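Local coordinates for organophosphorus hydrolase (Pseudomonas pseudoalcaligenes, PDB 4LE6), which probably hydrolyses organophosphate triesters, as a zinc-dependent phosphotriesterase of the metallo-beta-lactamase superfamily, at residues Pro35-Met40 with Leu122-Tyr127; Ser72-Met77 with His252-Ala257; Leu136-His141 with Thr231-Lys236. All coordinates share one frame; numbering follows the deposited sequence.

Overall arrangement
From the N terminus, the chain enters contact 1 on the edge strand 37-42, and this contact closes when the end of helix 118-124 returns to it at Leu122-Tyr127. Before that happens, helix 67-76 has opened contact 2, which closes only at His252-Ala257, so contacts 1 and 2 cross. Contact 3 opens and closes later than contact 1 and is nested inside the loop of contact 2. It joins the loop after strand 134-136 of one six-stranded sheet to strand 231-237 of the other, next to a zinc ion. Contacts 1 and 2, their centres 29 Å apart, both reach the second subunit; contact 3 is touched by no other chain of the assembly.

Contact 1: Pro35-Met40 with Leu122-Tyr127; sequences PGYYRM and LKASGY
Ser125 presses its backbone and CB onto the ring of Tyr37: its CA stands 3.5 Å from the ring centroid and only 1° off the normal, a CH-pi contact over the middle of the face. Ala124 CB lies 3.9 Å from Tyr37 CE1, and Pro35 CB touches the same methyl, Ala124 CB, from 4.1 Å. Arg39 supplies the polar half. Its guanidinium approaches end-on, and both terminal nitrogens converge on one acceptor, with NH1 2.8 Å and NH2 3.2 Å from Ser125 O. The acceptor lies close to the guanidinium plane, and the NH1 bond is the straighter (156° against 136°). Bends at chi2 and chi3 fold the arginine chain round to this carbonyl. Ser125 OG in turn donates to Leu122 O at 2.8 Å, tying the serine to the last helical turn, while Gly126 with positive phi ends the helix in a Schellman motif. Thr48 also binds Arg39 NH2, and Arg39 NE donates to Thr32 O of the second subunit. With two N-H groups on one carbonyl and further partners at NE and NH2, the guanidinium has its rotation fixed, and its charge probably polarises the Ser125 carbonyl, just past the C-terminal end of helix 118-124.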
loop_
_atom_site.group_PDB
_atom_site.type_symbol
_atom_site.label_atom_id
_atom_site.label_comp_id
_atom_site.label_asym_id
_atom_site.label_seq_id
_atom_site.Cartn_x
_atom_site.Cartn_y
_atom_site.Cartn_z
ATOM N N PRO A 35 -12.544 -1.943 2.061
ATOM C CA PRO A 35 -12.577 -3.334 1.595
ATOM C C PRO A 35 -11.222 -3.808 1.057
ATOM O O PRO A 35 -10.453 -2.997 0.536
ATOM C CB PRO A 35 -13.625 -3.303 0.481
ATOM C CG PRO A 35 -14.601 -2.205 0.937
ATOM C CD PRO A 35 -13.717 -1.165 1.602
ATOM N N GLY A 36 -10.931 -5.096 1.215
ATOM C CA GLY A 36 -9.645 -5.660 0.852
ATOM C C GLY A 36 -9.625 -6.122 -0.598
ATOM O O GLY A 36 -9.418 -7.304 -0.897
ATOM N N TYR A 37 -9.839 -5.186 -1.509
ATOM C CA TYR A 37 -9.556 -5.434 -2.908
ATOM C C TYR A 37 -8.793 -4.293 -3.526
ATOM O O TYR A 37 -8.893 -3.141 -3.081
ATOM C CB TYR A 37 -10.824 -5.748 -3.719
ATOM C CG TYR A 37 -11.780 -4.591 -3.938
ATOM C CD1 TYR A 37 -12.796 -4.325 -3.031
ATOM C CD2 TYR A 37 -11.694 -3.797 -5.075
ATOM C CE1 TYR A 37 -13.682 -3.292 -3.237
ATOM C CE2 TYR A 37 -12.576 -2.758 -5.288
ATOM C CZ TYR A 37 -13.557 -2.503 -4.365
ATOM O OH TYR A 37 -14.439 -1.468 -4.576
ATOM N N TYR A 38 -8.010 -4.626 -4.543
ATOM C CA TYR A 38 -7.225 -3.614 -5.241
ATOM C C TYR A 38 -7.108 -3.931 -6.730
ATOM O O TYR A 38 -6.703 -5.031 -7.089
ATOM C CB TYR A 38 -5.815 -3.508 -4.638
ATOM C CG TYR A 38 -5.002 -2.447 -5.314
ATOM C CD1 TYR A 38 -5.208 -1.113 -5.015
ATOM C CD2 TYR A 38 -4.049 -2.762 -6.284
ATOM C CE1 TYR A 38 -4.493 -0.121 -5.639
ATOM C CE2 TYR A 38 -3.324 -1.759 -6.918
ATOM C CZ TYR A 38 -3.558 -0.432 -6.581
ATOM O OH TYR A 38 -2.878 0.628 -7.162
ATOM N N ARG A 39 -7.429 -2.953 -7.583
ATOM C CA ARG A 39 -7.432 -3.148 -9.034
ATOM C C ARG A 39 -6.131 -2.685 -9.700
ATOM O O ARG A 39 -5.614 -1.613 -9.384
ATOM C CB ARG A 39 -8.585 -2.370 -9.650
ATOM C CG ARG A 39 -9.119 -2.978 -10.934
ATOM C CD ARG A 39 -10.188 -4.010 -10.639
ATOM N NE ARG A 39 -11.384 -3.382 -10.097
ATOM C CZ ARG A 39 -12.373 -4.033 -9.496
ATOM N NH1 ARG A 39 -13.423 -3.361 -9.053
ATOM N NH2 ARG A 39 -12.322 -5.349 -9.337
ATOM N N MET A 40 -5.622 -3.488 -10.632
ATOM C CA MET A 40 -4.470 -3.101 -11.435
ATOM C C MET A 40 -4.617 -3.589 -12.868
ATOM O O MET A 40 -5.021 -4.728 -13.117
ATOM C CB MET A 40 -3.185 -3.682 -10.847
ATOM C CG MET A 40 -1.924 -3.066 -11.427
ATOM S SD MET A 40 -0.420 -3.903 -10.864
ATOM C CE MET A 40 -0.422 -5.390 -11.877
ATOM N N LEU A 122 -14.188 -10.432 -2.945
ATOM C CA LEU A 122 -14.459 -10.687 -4.348
ATOM C C LEU A 122 -15.780 -10.012 -4.700
ATOM O O LEU A 122 -15.904 -9.318 -5.719
ATOM C CB LEU A 122 -14.541 -12.182 -4.634
ATOM C CG LEU A 122 -14.760 -12.530 -6.103
ATOM C CD1 LEU A 122 -13.890 -13.733 -6.509
ATOM C CD2 LEU A 122 -16.244 -12.800 -6.381
ATOM N N LYS A 123 -16.776 -10.221 -3.849
ATOM C CA LYS A 123 -18.066 -9.572 -4.042
ATOM C C LYS A 123 -17.958 -8.051 -3.971
ATOM O O LYS A 123 -18.544 -7.341 -4.803
ATOM C CB LYS A 123 -19.075 -10.108 -3.034
ATOM C CG LYS A 123 -19.483 -11.549 -3.337
ATOM C CD LYS A 123 -20.249 -12.192 -2.192
ATOM C CE LYS A 123 -20.567 -13.650 -2.504
ATOM N NZ LYS A 123 -21.204 -14.336 -1.352
ATOM N N ALA A 124 -17.184 -7.552 -3.007
ATOM C CA ALA A 124 -17.022 -6.106 -2.847
ATOM C C ALA A 124 -16.385 -5.487 -4.086
ATOM O O ALA A 124 -16.695 -4.357 -4.467
ATOM C CB ALA A 124 -16.177 -5.797 -1.607
ATOM N N SER A 125 -15.515 -6.247 -4.741
ATOM C CA SER A 125 -14.821 -5.754 -5.924
ATOM C C SER A 125 -15.720 -5.735 -7.175
ATOM O O SER A 125 -15.298 -5.284 -8.244
ATOM C CB SER A 125 -13.579 -6.602 -6.193
ATOM O OG SER A 125 -13.893 -7.757 -6.931
ATOM N N GLY A 126 -16.947 -6.226 -7.061
ATOM C CA GLY A 126 -17.903 -6.113 -8.162
ATOM C C GLY A 126 -18.123 -7.376 -8.986
ATOM O O GLY A 126 -18.797 -7.346 -10.025
ATOM N N TYR A 127 -17.556 -8.489 -8.531
ATOM C CA TYR A 127 -17.770 -9.776 -9.178
ATOM C C TYR A 127 -18.590 -10.685 -8.280
ATOM O O TYR A 127 -18.785 -10.384 -7.112
ATOM C CB TYR A 127 -16.429 -10.436 -9.492
ATOM C CG TYR A 127 -15.683 -9.766 -10.612
ATOM C CD1 TYR A 127 -16.117 -9.886 -11.924
ATOM C CD2 TYR A 127 -14.564 -8.982 -10.360
ATOM C CE1 TYR A 127 -15.448 -9.269 -12.960
ATOM C CE2 TYR A 127 -13.890 -8.370 -11.393
ATOM C CZ TYR A 127 -14.335 -8.519 -12.687
ATOM O OH TYR A 127 -13.666 -7.907 -13.718
#

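Contact 2: Ser72-Met77 with His252-Ala257; sequences SLLARM and HAVQFA
The imidazole of His252 receives the terminal methyl of Met77 at its edge, near the ring plane, with CE 4.1 Å from NE2; one face of the ring has the methyl of its neighbour Ala253 near its rim. A second flat group, the guanidinium of Arg76, has a water in its plane. That water accepts from Arg76 NH1 at 2.9 Å and donates to Leu73 O and Ala253 O, at 2.8 and 2.7 Å, so it joins the two backbones where no direct hydrogen bond does. The rest is apolar. Ala253 CB lies 3.7 Å from Met77 CG, and bends at chi2 and chi3 (-62° and -69°) curl the methionine from there to the histidine edge. Leu73 crosses Val254 at about a right angle, CD1 reaching Val254 CG1 at 4.1 Å, and sends CD2 to Ala257 CB. The other valine methyl, CG2, takes Leu74 CD2 at 4.1 Å. Arg304 of the second subunit packs on Met77 and binds Arg76 O. Within one chain of the metallo-beta-lactamase fold, the contact thus joins helix 67-76, which follows the N-terminal strands, to the weakly bonded helical turn at about 252-255, after strand 240-246, beside the second subunit.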
loop_
_atom_site.group_PDB
_atom_site.type_symbol
_atom_site.label_atom_id
_atom_site.label_comp_id
_atom_site.label_asym_id
_atom_site.label_seq_id
_atom_site.Cartn_x
_atom_site.Cartn_y
_atom_site.Cartn_z
ATOM N N SER A 72 16.794 -7.508 13.884
ATOM C CA SER A 72 17.249 -6.318 13.163
ATOM C C SER A 72 16.500 -6.167 11.839
ATOM O O SER A 72 16.006 -5.081 11.513
ATOM C CB SER A 72 18.751 -6.387 12.901
ATOM O OG SER A 72 19.465 -6.376 14.126
ATOM N N LEU A 73 16.417 -7.249 11.072
ATOM C CA LEU A 73 15.667 -7.190 9.811
ATOM C C LEU A 73 14.200 -6.806 10.010
ATOM O O LEU A 73 13.633 -6.037 9.223
ATOM C CB LEU A 73 15.752 -8.518 9.077
ATOM C CG LEU A 73 17.125 -8.806 8.456
ATOM C CD1 LEU A 73 17.196 -10.276 8.085
ATOM C CD2 LEU A 73 17.360 -7.930 7.233
ATOM N N LEU A 74 13.568 -7.359 11.036
ATOM C CA LEU A 74 12.182 -6.989 11.328
ATOM C C LEU A 74 12.040 -5.527 11.756
ATOM O O LEU A 74 11.147 -4.825 11.291
ATOM C CB LEU A 74 11.618 -7.902 12.411
ATOM C CG LEU A 74 11.476 -9.359 11.980
ATOM C CD1 LEU A 74 11.072 -10.208 13.178
ATOM C CD2 LEU A 74 10.463 -9.519 10.849
ATOM N N ALA A 75 12.916 -5.074 12.649
ATOM C CA ALA A 75 12.880 -3.697 13.116
ATOM C C ALA A 75 13.118 -2.716 11.963
ATOM O O ALA A 75 12.486 -1.666 11.889
ATOM C CB ALA A 75 13.911 -3.482 14.223
ATOM N N ARG A 76 14.036 -3.065 11.068
ATOM C CA ARG A 76 14.298 -2.263 9.876
ATOM C C ARG A 76 13.042 -1.948 9.049
ATOM O O ARG A 76 12.926 -0.888 8.431
ATOM C CB ARG A 76 15.287 -3.043 9.010
ATOM C CG ARG A 76 15.640 -2.405 7.703
ATOM C CD ARG A 76 16.876 -3.090 7.092
ATOM N NE ARG A 76 17.146 -2.543 5.774
ATOM C CZ ARG A 76 16.519 -2.931 4.667
ATOM N NH1 ARG A 76 15.611 -3.899 4.710
ATOM N NH2 ARG A 76 16.816 -2.356 3.509
ATOM N N MET A 77 12.101 -2.879 9.011
ATOM C CA MET A 77 10.862 -2.662 8.268
ATOM C C MET A 77 9.707 -2.373 9.220
ATOM O O MET A 77 8.530 -2.449 8.831
ATOM C CB MET A 77 10.537 -3.876 7.403
ATOM C CG MET A 77 11.573 -4.164 6.317
ATOM S SD MET A 77 11.715 -2.809 5.125
ATOM C CE MET A 77 10.151 -2.868 4.233
ATOM N N HIS A 252 8.454 -10.689 3.858
ATOM C CA HIS A 252 9.078 -9.755 2.928
ATOM C C HIS A 252 10.247 -9.015 3.587
ATOM O O HIS A 252 11.155 -8.547 2.899
ATOM C CB HIS A 252 8.056 -8.729 2.458
ATOM C CG HIS A 252 7.720 -7.719 3.507
ATOM N ND1 HIS A 252 6.855 -7.992 4.543
ATOM C CD2 HIS A 252 8.172 -6.462 3.714
ATOM C CE1 HIS A 252 6.768 -6.935 5.331
ATOM N NE2 HIS A 252 7.559 -5.992 4.851
ATOM N N ALA A 253 10.234 -8.914 4.912
ATOM C CA ALA A 253 11.250 -8.126 5.607
ATOM C C ALA A 253 12.534 -8.901 5.772
ATOM O O ALA A 253 13.563 -8.311 6.068
ATOM C CB ALA A 253 10.757 -7.665 6.970
ATOM N N VAL A 254 12.481 -10.215 5.567
ATOM C CA VAL A 254 13.637 -11.076 5.824
ATOM C C VAL A 254 14.133 -11.770 4.564
ATOM O O VAL A 254 15.335 -11.807 4.321
ATOM C CB VAL A 254 13.298 -12.156 6.871
ATOM C CG1 VAL A 254 14.449 -13.135 7.069
ATOM C CG2 VAL A 254 12.917 -11.527 8.185
ATOM N N GLN A 255 13.211 -12.324 3.776
ATOM C CA GLN A 255 13.572 -13.294 2.747
ATOM C C GLN A 255 13.878 -12.694 1.372
ATOM O O GLN A 255 14.353 -13.401 0.491
ATOM C CB GLN A 255 12.474 -14.354 2.617
ATOM C CG GLN A 255 12.328 -15.244 3.858
ATOM C CD GLN A 255 11.224 -16.272 3.703
ATOM O OE1 GLN A 255 10.049 -15.927 3.693
ATOM N NE2 GLN A 255 11.596 -17.533 3.552
ATOM N N PHE A 256 13.584 -11.414 1.168
ATOM C CA PHE A 256 14.140 -10.714 0.018
ATOM C C PHE A 256 15.603 -10.429 0.310
ATOM O O PHE A 256 16.486 -10.814 -0.469
ATOM C CB PHE A 256 13.375 -9.429 -0.273
ATOM C CG PHE A 256 12.062 -9.655 -0.983
ATOM C CD1 PHE A 256 12.029 -9.881 -2.346
ATOM C CD2 PHE A 256 10.862 -9.621 -0.289
ATOM C CE1 PHE A 256 10.813 -10.075 -3.010
ATOM C CE2 PHE A 256 9.651 -9.816 -0.945
ATOM C CZ PHE A 256 9.626 -10.046 -2.304
ATOM N N ALA A 257 15.873 -9.797 1.451
ATOM C CA ALA A 257 17.260 -9.498 1.819
ATOM C C ALA A 257 18.095 -10.775 2.010
ATOM O O ALA A 257 19.271 -10.819 1.643
ATOM C CB ALA A 257 17.305 -8.649 3.071
HETATM O O HOH W 1 14.470 -5.786 6.531
#

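Contact 3: Leu136-His141 with Thr231-Lys236; sequences LLTHLH and TSYLFK. With ZN (zinc ion), chain J; EDO (1,2-ethanediol), chain H.
Tyr233 meets Leu136 and Leu137 because its CG stands anti to its own carbonyl carbon (chi1 -62°), which lays the ring beside the end of strand 134-136. Its hydroxyl donates to Leu137 O at 2.7 Å, arriving from well above the carbonyl plane. Leu136 CB covers one face of the ring, 3.8 Å from the centroid and 18° off the normal, a CH-pi contact; Thr231 CG2 covers the rim of the opposite face, and Thr138 N lies at the edge. Leu136 also extends CD1 to Phe235 CZ at 4.1 Å.

The backbones join where Thr231 N donates to Thr138 O at 2.8 Å, in the carbonyl plane. This fixes the peptide just ahead of His139. With chi1 of 57°, Thr138 OG1 sits between its backbone N and carbonyl carbon, where it accepts from His139 ND1 at 2.9 Å, close to the imidazole plane, and is also bonded to Asp104. Held through ND1, the ring of His139 directs NE2 to the zinc ion at 2.2 Å, so Thr138 is a second-shell residue. His141 ND1, a water, His226 and Asp247 complete that zinc's ligands. His139 and His141 open the HxHxDH motif of the metallo-beta-lactamase superfamily, which Asp143 and His144, ligands of the second zinc, complete.

In the fold, the loop leaves strand 134-136 and leads into helix 142-145. Strand 231-237 runs between strands 218-222 and 240-246 in the other sheet, and Tyr233 and Phe235 reach from it to Ile103 of strand 100-103, bridging the two layers of the sandwich.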
loop_
_atom_site.group_PDB
_atom_site.type_symbol
_atom_site.label_atom_id
_atom_site.label_comp_id
_atom_site.label_asym_id
_atom_site.label_seq_id
_atom_site.Cartn_x
_atom_site.Cartn_y
_atom_site.Cartn_z
ATOM N N LEU A 136 -7.154 -21.603 -9.972
ATOM C CA LEU A 136 -5.820 -22.202 -9.987
ATOM C C LEU A 136 -5.268 -22.177 -8.572
ATOM O O LEU A 136 -5.221 -21.123 -7.946
ATOM C CB LEU A 136 -4.866 -21.416 -10.898
ATOM C CG LEU A 136 -5.387 -21.048 -12.286
ATOM C CD1 LEU A 136 -4.426 -20.091 -12.977
ATOM C CD2 LEU A 136 -5.603 -22.297 -13.107
ATOM N N LEU A 137 -4.836 -23.321 -8.058
ATOM C CA LEU A 137 -4.239 -23.357 -6.727
ATOM C C LEU A 137 -2.728 -23.413 -6.846
ATOM O O LEU A 137 -2.207 -24.281 -7.562
ATOM C CB LEU A 137 -4.715 -24.598 -5.975
ATOM C CG LEU A 137 -6.206 -24.655 -5.641
ATOM C CD1 LEU A 137 -6.488 -25.962 -4.918
ATOM C CD2 LEU A 137 -6.607 -23.464 -4.801
ATOM N N THR A 138 -2.007 -22.526 -6.145
ATOM C CA THR A 138 -0.543 -22.604 -6.157
ATOM C C THR A 138 -0.105 -23.877 -5.433
ATOM O O THR A 138 0.855 -24.516 -5.833
ATOM C CB THR A 138 0.135 -21.373 -5.527
ATOM O OG1 THR A 138 -0.335 -21.188 -4.185
ATOM C CG2 THR A 138 -0.198 -20.155 -6.342
ATOM N N HIS A 139 -0.834 -24.236 -4.377
ATOM C CA HIS A 139 -0.580 -25.450 -3.612
ATOM C C HIS A 139 -1.771 -25.705 -2.696
ATOM O O HIS A 139 -2.692 -24.891 -2.635
ATOM C CB HIS A 139 0.736 -25.368 -2.799
ATOM C CG HIS A 139 0.783 -24.260 -1.783
ATOM N ND1 HIS A 139 0.582 -22.937 -2.106
ATOM C CD2 HIS A 139 1.104 -24.278 -0.463
ATOM C CE1 HIS A 139 0.737 -22.190 -1.024
ATOM N NE2 HIS A 139 1.045 -22.982 -0.010
ATOM N N LEU A 140 -1.748 -26.821 -1.976
ATOM C CA LEU A 140 -2.941 -27.303 -1.273
ATOM C C LEU A 140 -3.014 -26.939 0.199
ATOM O O LEU A 140 -3.871 -27.447 0.947
ATOM C CB LEU A 140 -3.053 -28.831 -1.430
ATOM C CG LEU A 140 -3.239 -29.303 -2.870
ATOM C CD1 LEU A 140 -3.404 -30.832 -2.925
ATOM C CD2 LEU A 140 -4.429 -28.590 -3.539
ATOM N N HIS A 141 -2.143 -26.038 0.628
ATOM C CA HIS A 141 -2.164 -25.607 2.008
ATOM C C HIS A 141 -3.529 -24.985 2.330
ATOM O O HIS A 141 -4.163 -24.403 1.451
ATOM C CB HIS A 141 -1.041 -24.595 2.275
ATOM C CG HIS A 141 0.258 -25.210 2.694
ATOM N ND1 HIS A 141 1.444 -24.500 2.700
ATOM C CD2 HIS A 141 0.557 -26.451 3.146
ATOM C CE1 HIS A 141 2.416 -25.283 3.133
ATOM N NE2 HIS A 141 1.905 -26.474 3.404
ATOM N N THR A 231 3.323 -24.571 -7.212
ATOM C CA THR A 231 3.318 -24.029 -8.582
ATOM C C THR A 231 2.977 -22.544 -8.613
ATOM O O THR A 231 2.093 -22.091 -7.886
ATOM C CB THR A 231 2.284 -24.766 -9.462
ATOM O OG1 THR A 231 2.575 -26.166 -9.461
ATOM C CG2 THR A 231 2.312 -24.263 -10.922
ATOM N N SER A 232 3.695 -21.789 -9.444
ATOM C CA SER A 232 3.428 -20.377 -9.679
ATOM C C SER A 232 2.736 -20.227 -11.031
ATOM O O SER A 232 2.883 -21.090 -11.885
ATOM C CB SER A 232 4.737 -19.579 -9.662
ATOM O OG SER A 232 5.421 -19.779 -8.441
ATOM N N TYR A 233 1.985 -19.143 -11.231
ATOM C CA TYR A 233 1.267 -18.958 -12.492
ATOM C C TYR A 233 1.643 -17.647 -13.171
ATOM O O TYR A 233 1.604 -16.588 -12.556
ATOM C CB TYR A 233 -0.246 -19.042 -12.261
ATOM C CG TYR A 233 -0.685 -20.393 -11.722
ATOM C CD1 TYR A 233 -0.801 -21.500 -12.556
ATOM C CD2 TYR A 233 -0.955 -20.563 -10.377
ATOM C CE1 TYR A 233 -1.190 -22.733 -12.062
ATOM C CE2 TYR A 233 -1.349 -21.774 -9.874
ATOM C CZ TYR A 233 -1.463 -22.863 -10.720
ATOM O OH TYR A 233 -1.860 -24.075 -10.197
ATOM N N LEU A 234 1.972 -17.732 -14.456
ATOM C CA LEU A 234 2.382 -16.566 -15.225
ATOM C C LEU A 234 1.252 -16.110 -16.153
ATOM O O LEU A 234 0.681 -16.920 -16.902
ATOM C CB LEU A 234 3.638 -16.901 -16.027
ATOM C CG LEU A 234 4.256 -15.792 -16.870
ATOM C CD1 LEU A 234 4.800 -14.682 -15.986
ATOM C CD2 LEU A 234 5.353 -16.410 -17.740
ATOM N N PHE A 235 0.940 -14.818 -16.058
ATOM C CA PHE A 235 -0.047 -14.135 -16.887
ATOM C C PHE A 235 0.689 -13.112 -17.745
ATOM O O PHE A 235 1.509 -12.341 -17.227
ATOM C CB PHE A 235 -1.091 -13.435 -16.008
ATOM C CG PHE A 235 -1.981 -14.381 -15.277
ATOM C CD1 PHE A 235 -1.548 -15.019 -14.133
ATOM C CD2 PHE A 235 -3.239 -14.672 -15.762
ATOM C CE1 PHE A 235 -2.369 -15.932 -13.489
ATOM C CE2 PHE A 235 -4.052 -15.567 -15.126
ATOM C CZ PHE A 235 -3.615 -16.208 -13.994
ATOM N N LYS A 236 0.425 -13.132 -19.046
ATOM C CA LYS A 236 1.052 -12.218 -20.003
ATOM C C LYS A 236 -0.000 -11.562 -20.879
ATOM O O LYS A 236 -0.849 -12.252 -21.447
ATOM C CB LYS A 236 1.978 -12.980 -20.941
ATOM C CG LYS A 236 3.162 -13.661 -20.285
ATOM C CD LYS A 236 4.110 -14.183 -21.378
ATOM C CE LYS A 236 4.649 -15.569 -21.063
ATOM N NZ LYS A 236 5.330 -16.199 -22.249
HETATM ZN ZN ZN J . 1.871 -22.624 1.977
HETATM C C1 EDO H . 4.689 -28.178 -10.434
HETATM O O1 EDO H . 4.480 -27.307 -11.550
HETATM C C2 EDO H . 5.876 -27.734 -9.590
HETATM O O2 EDO H . 5.731 -28.253 -8.271
HETATM O O HOH W 2 0.579 -21.446 3.199
#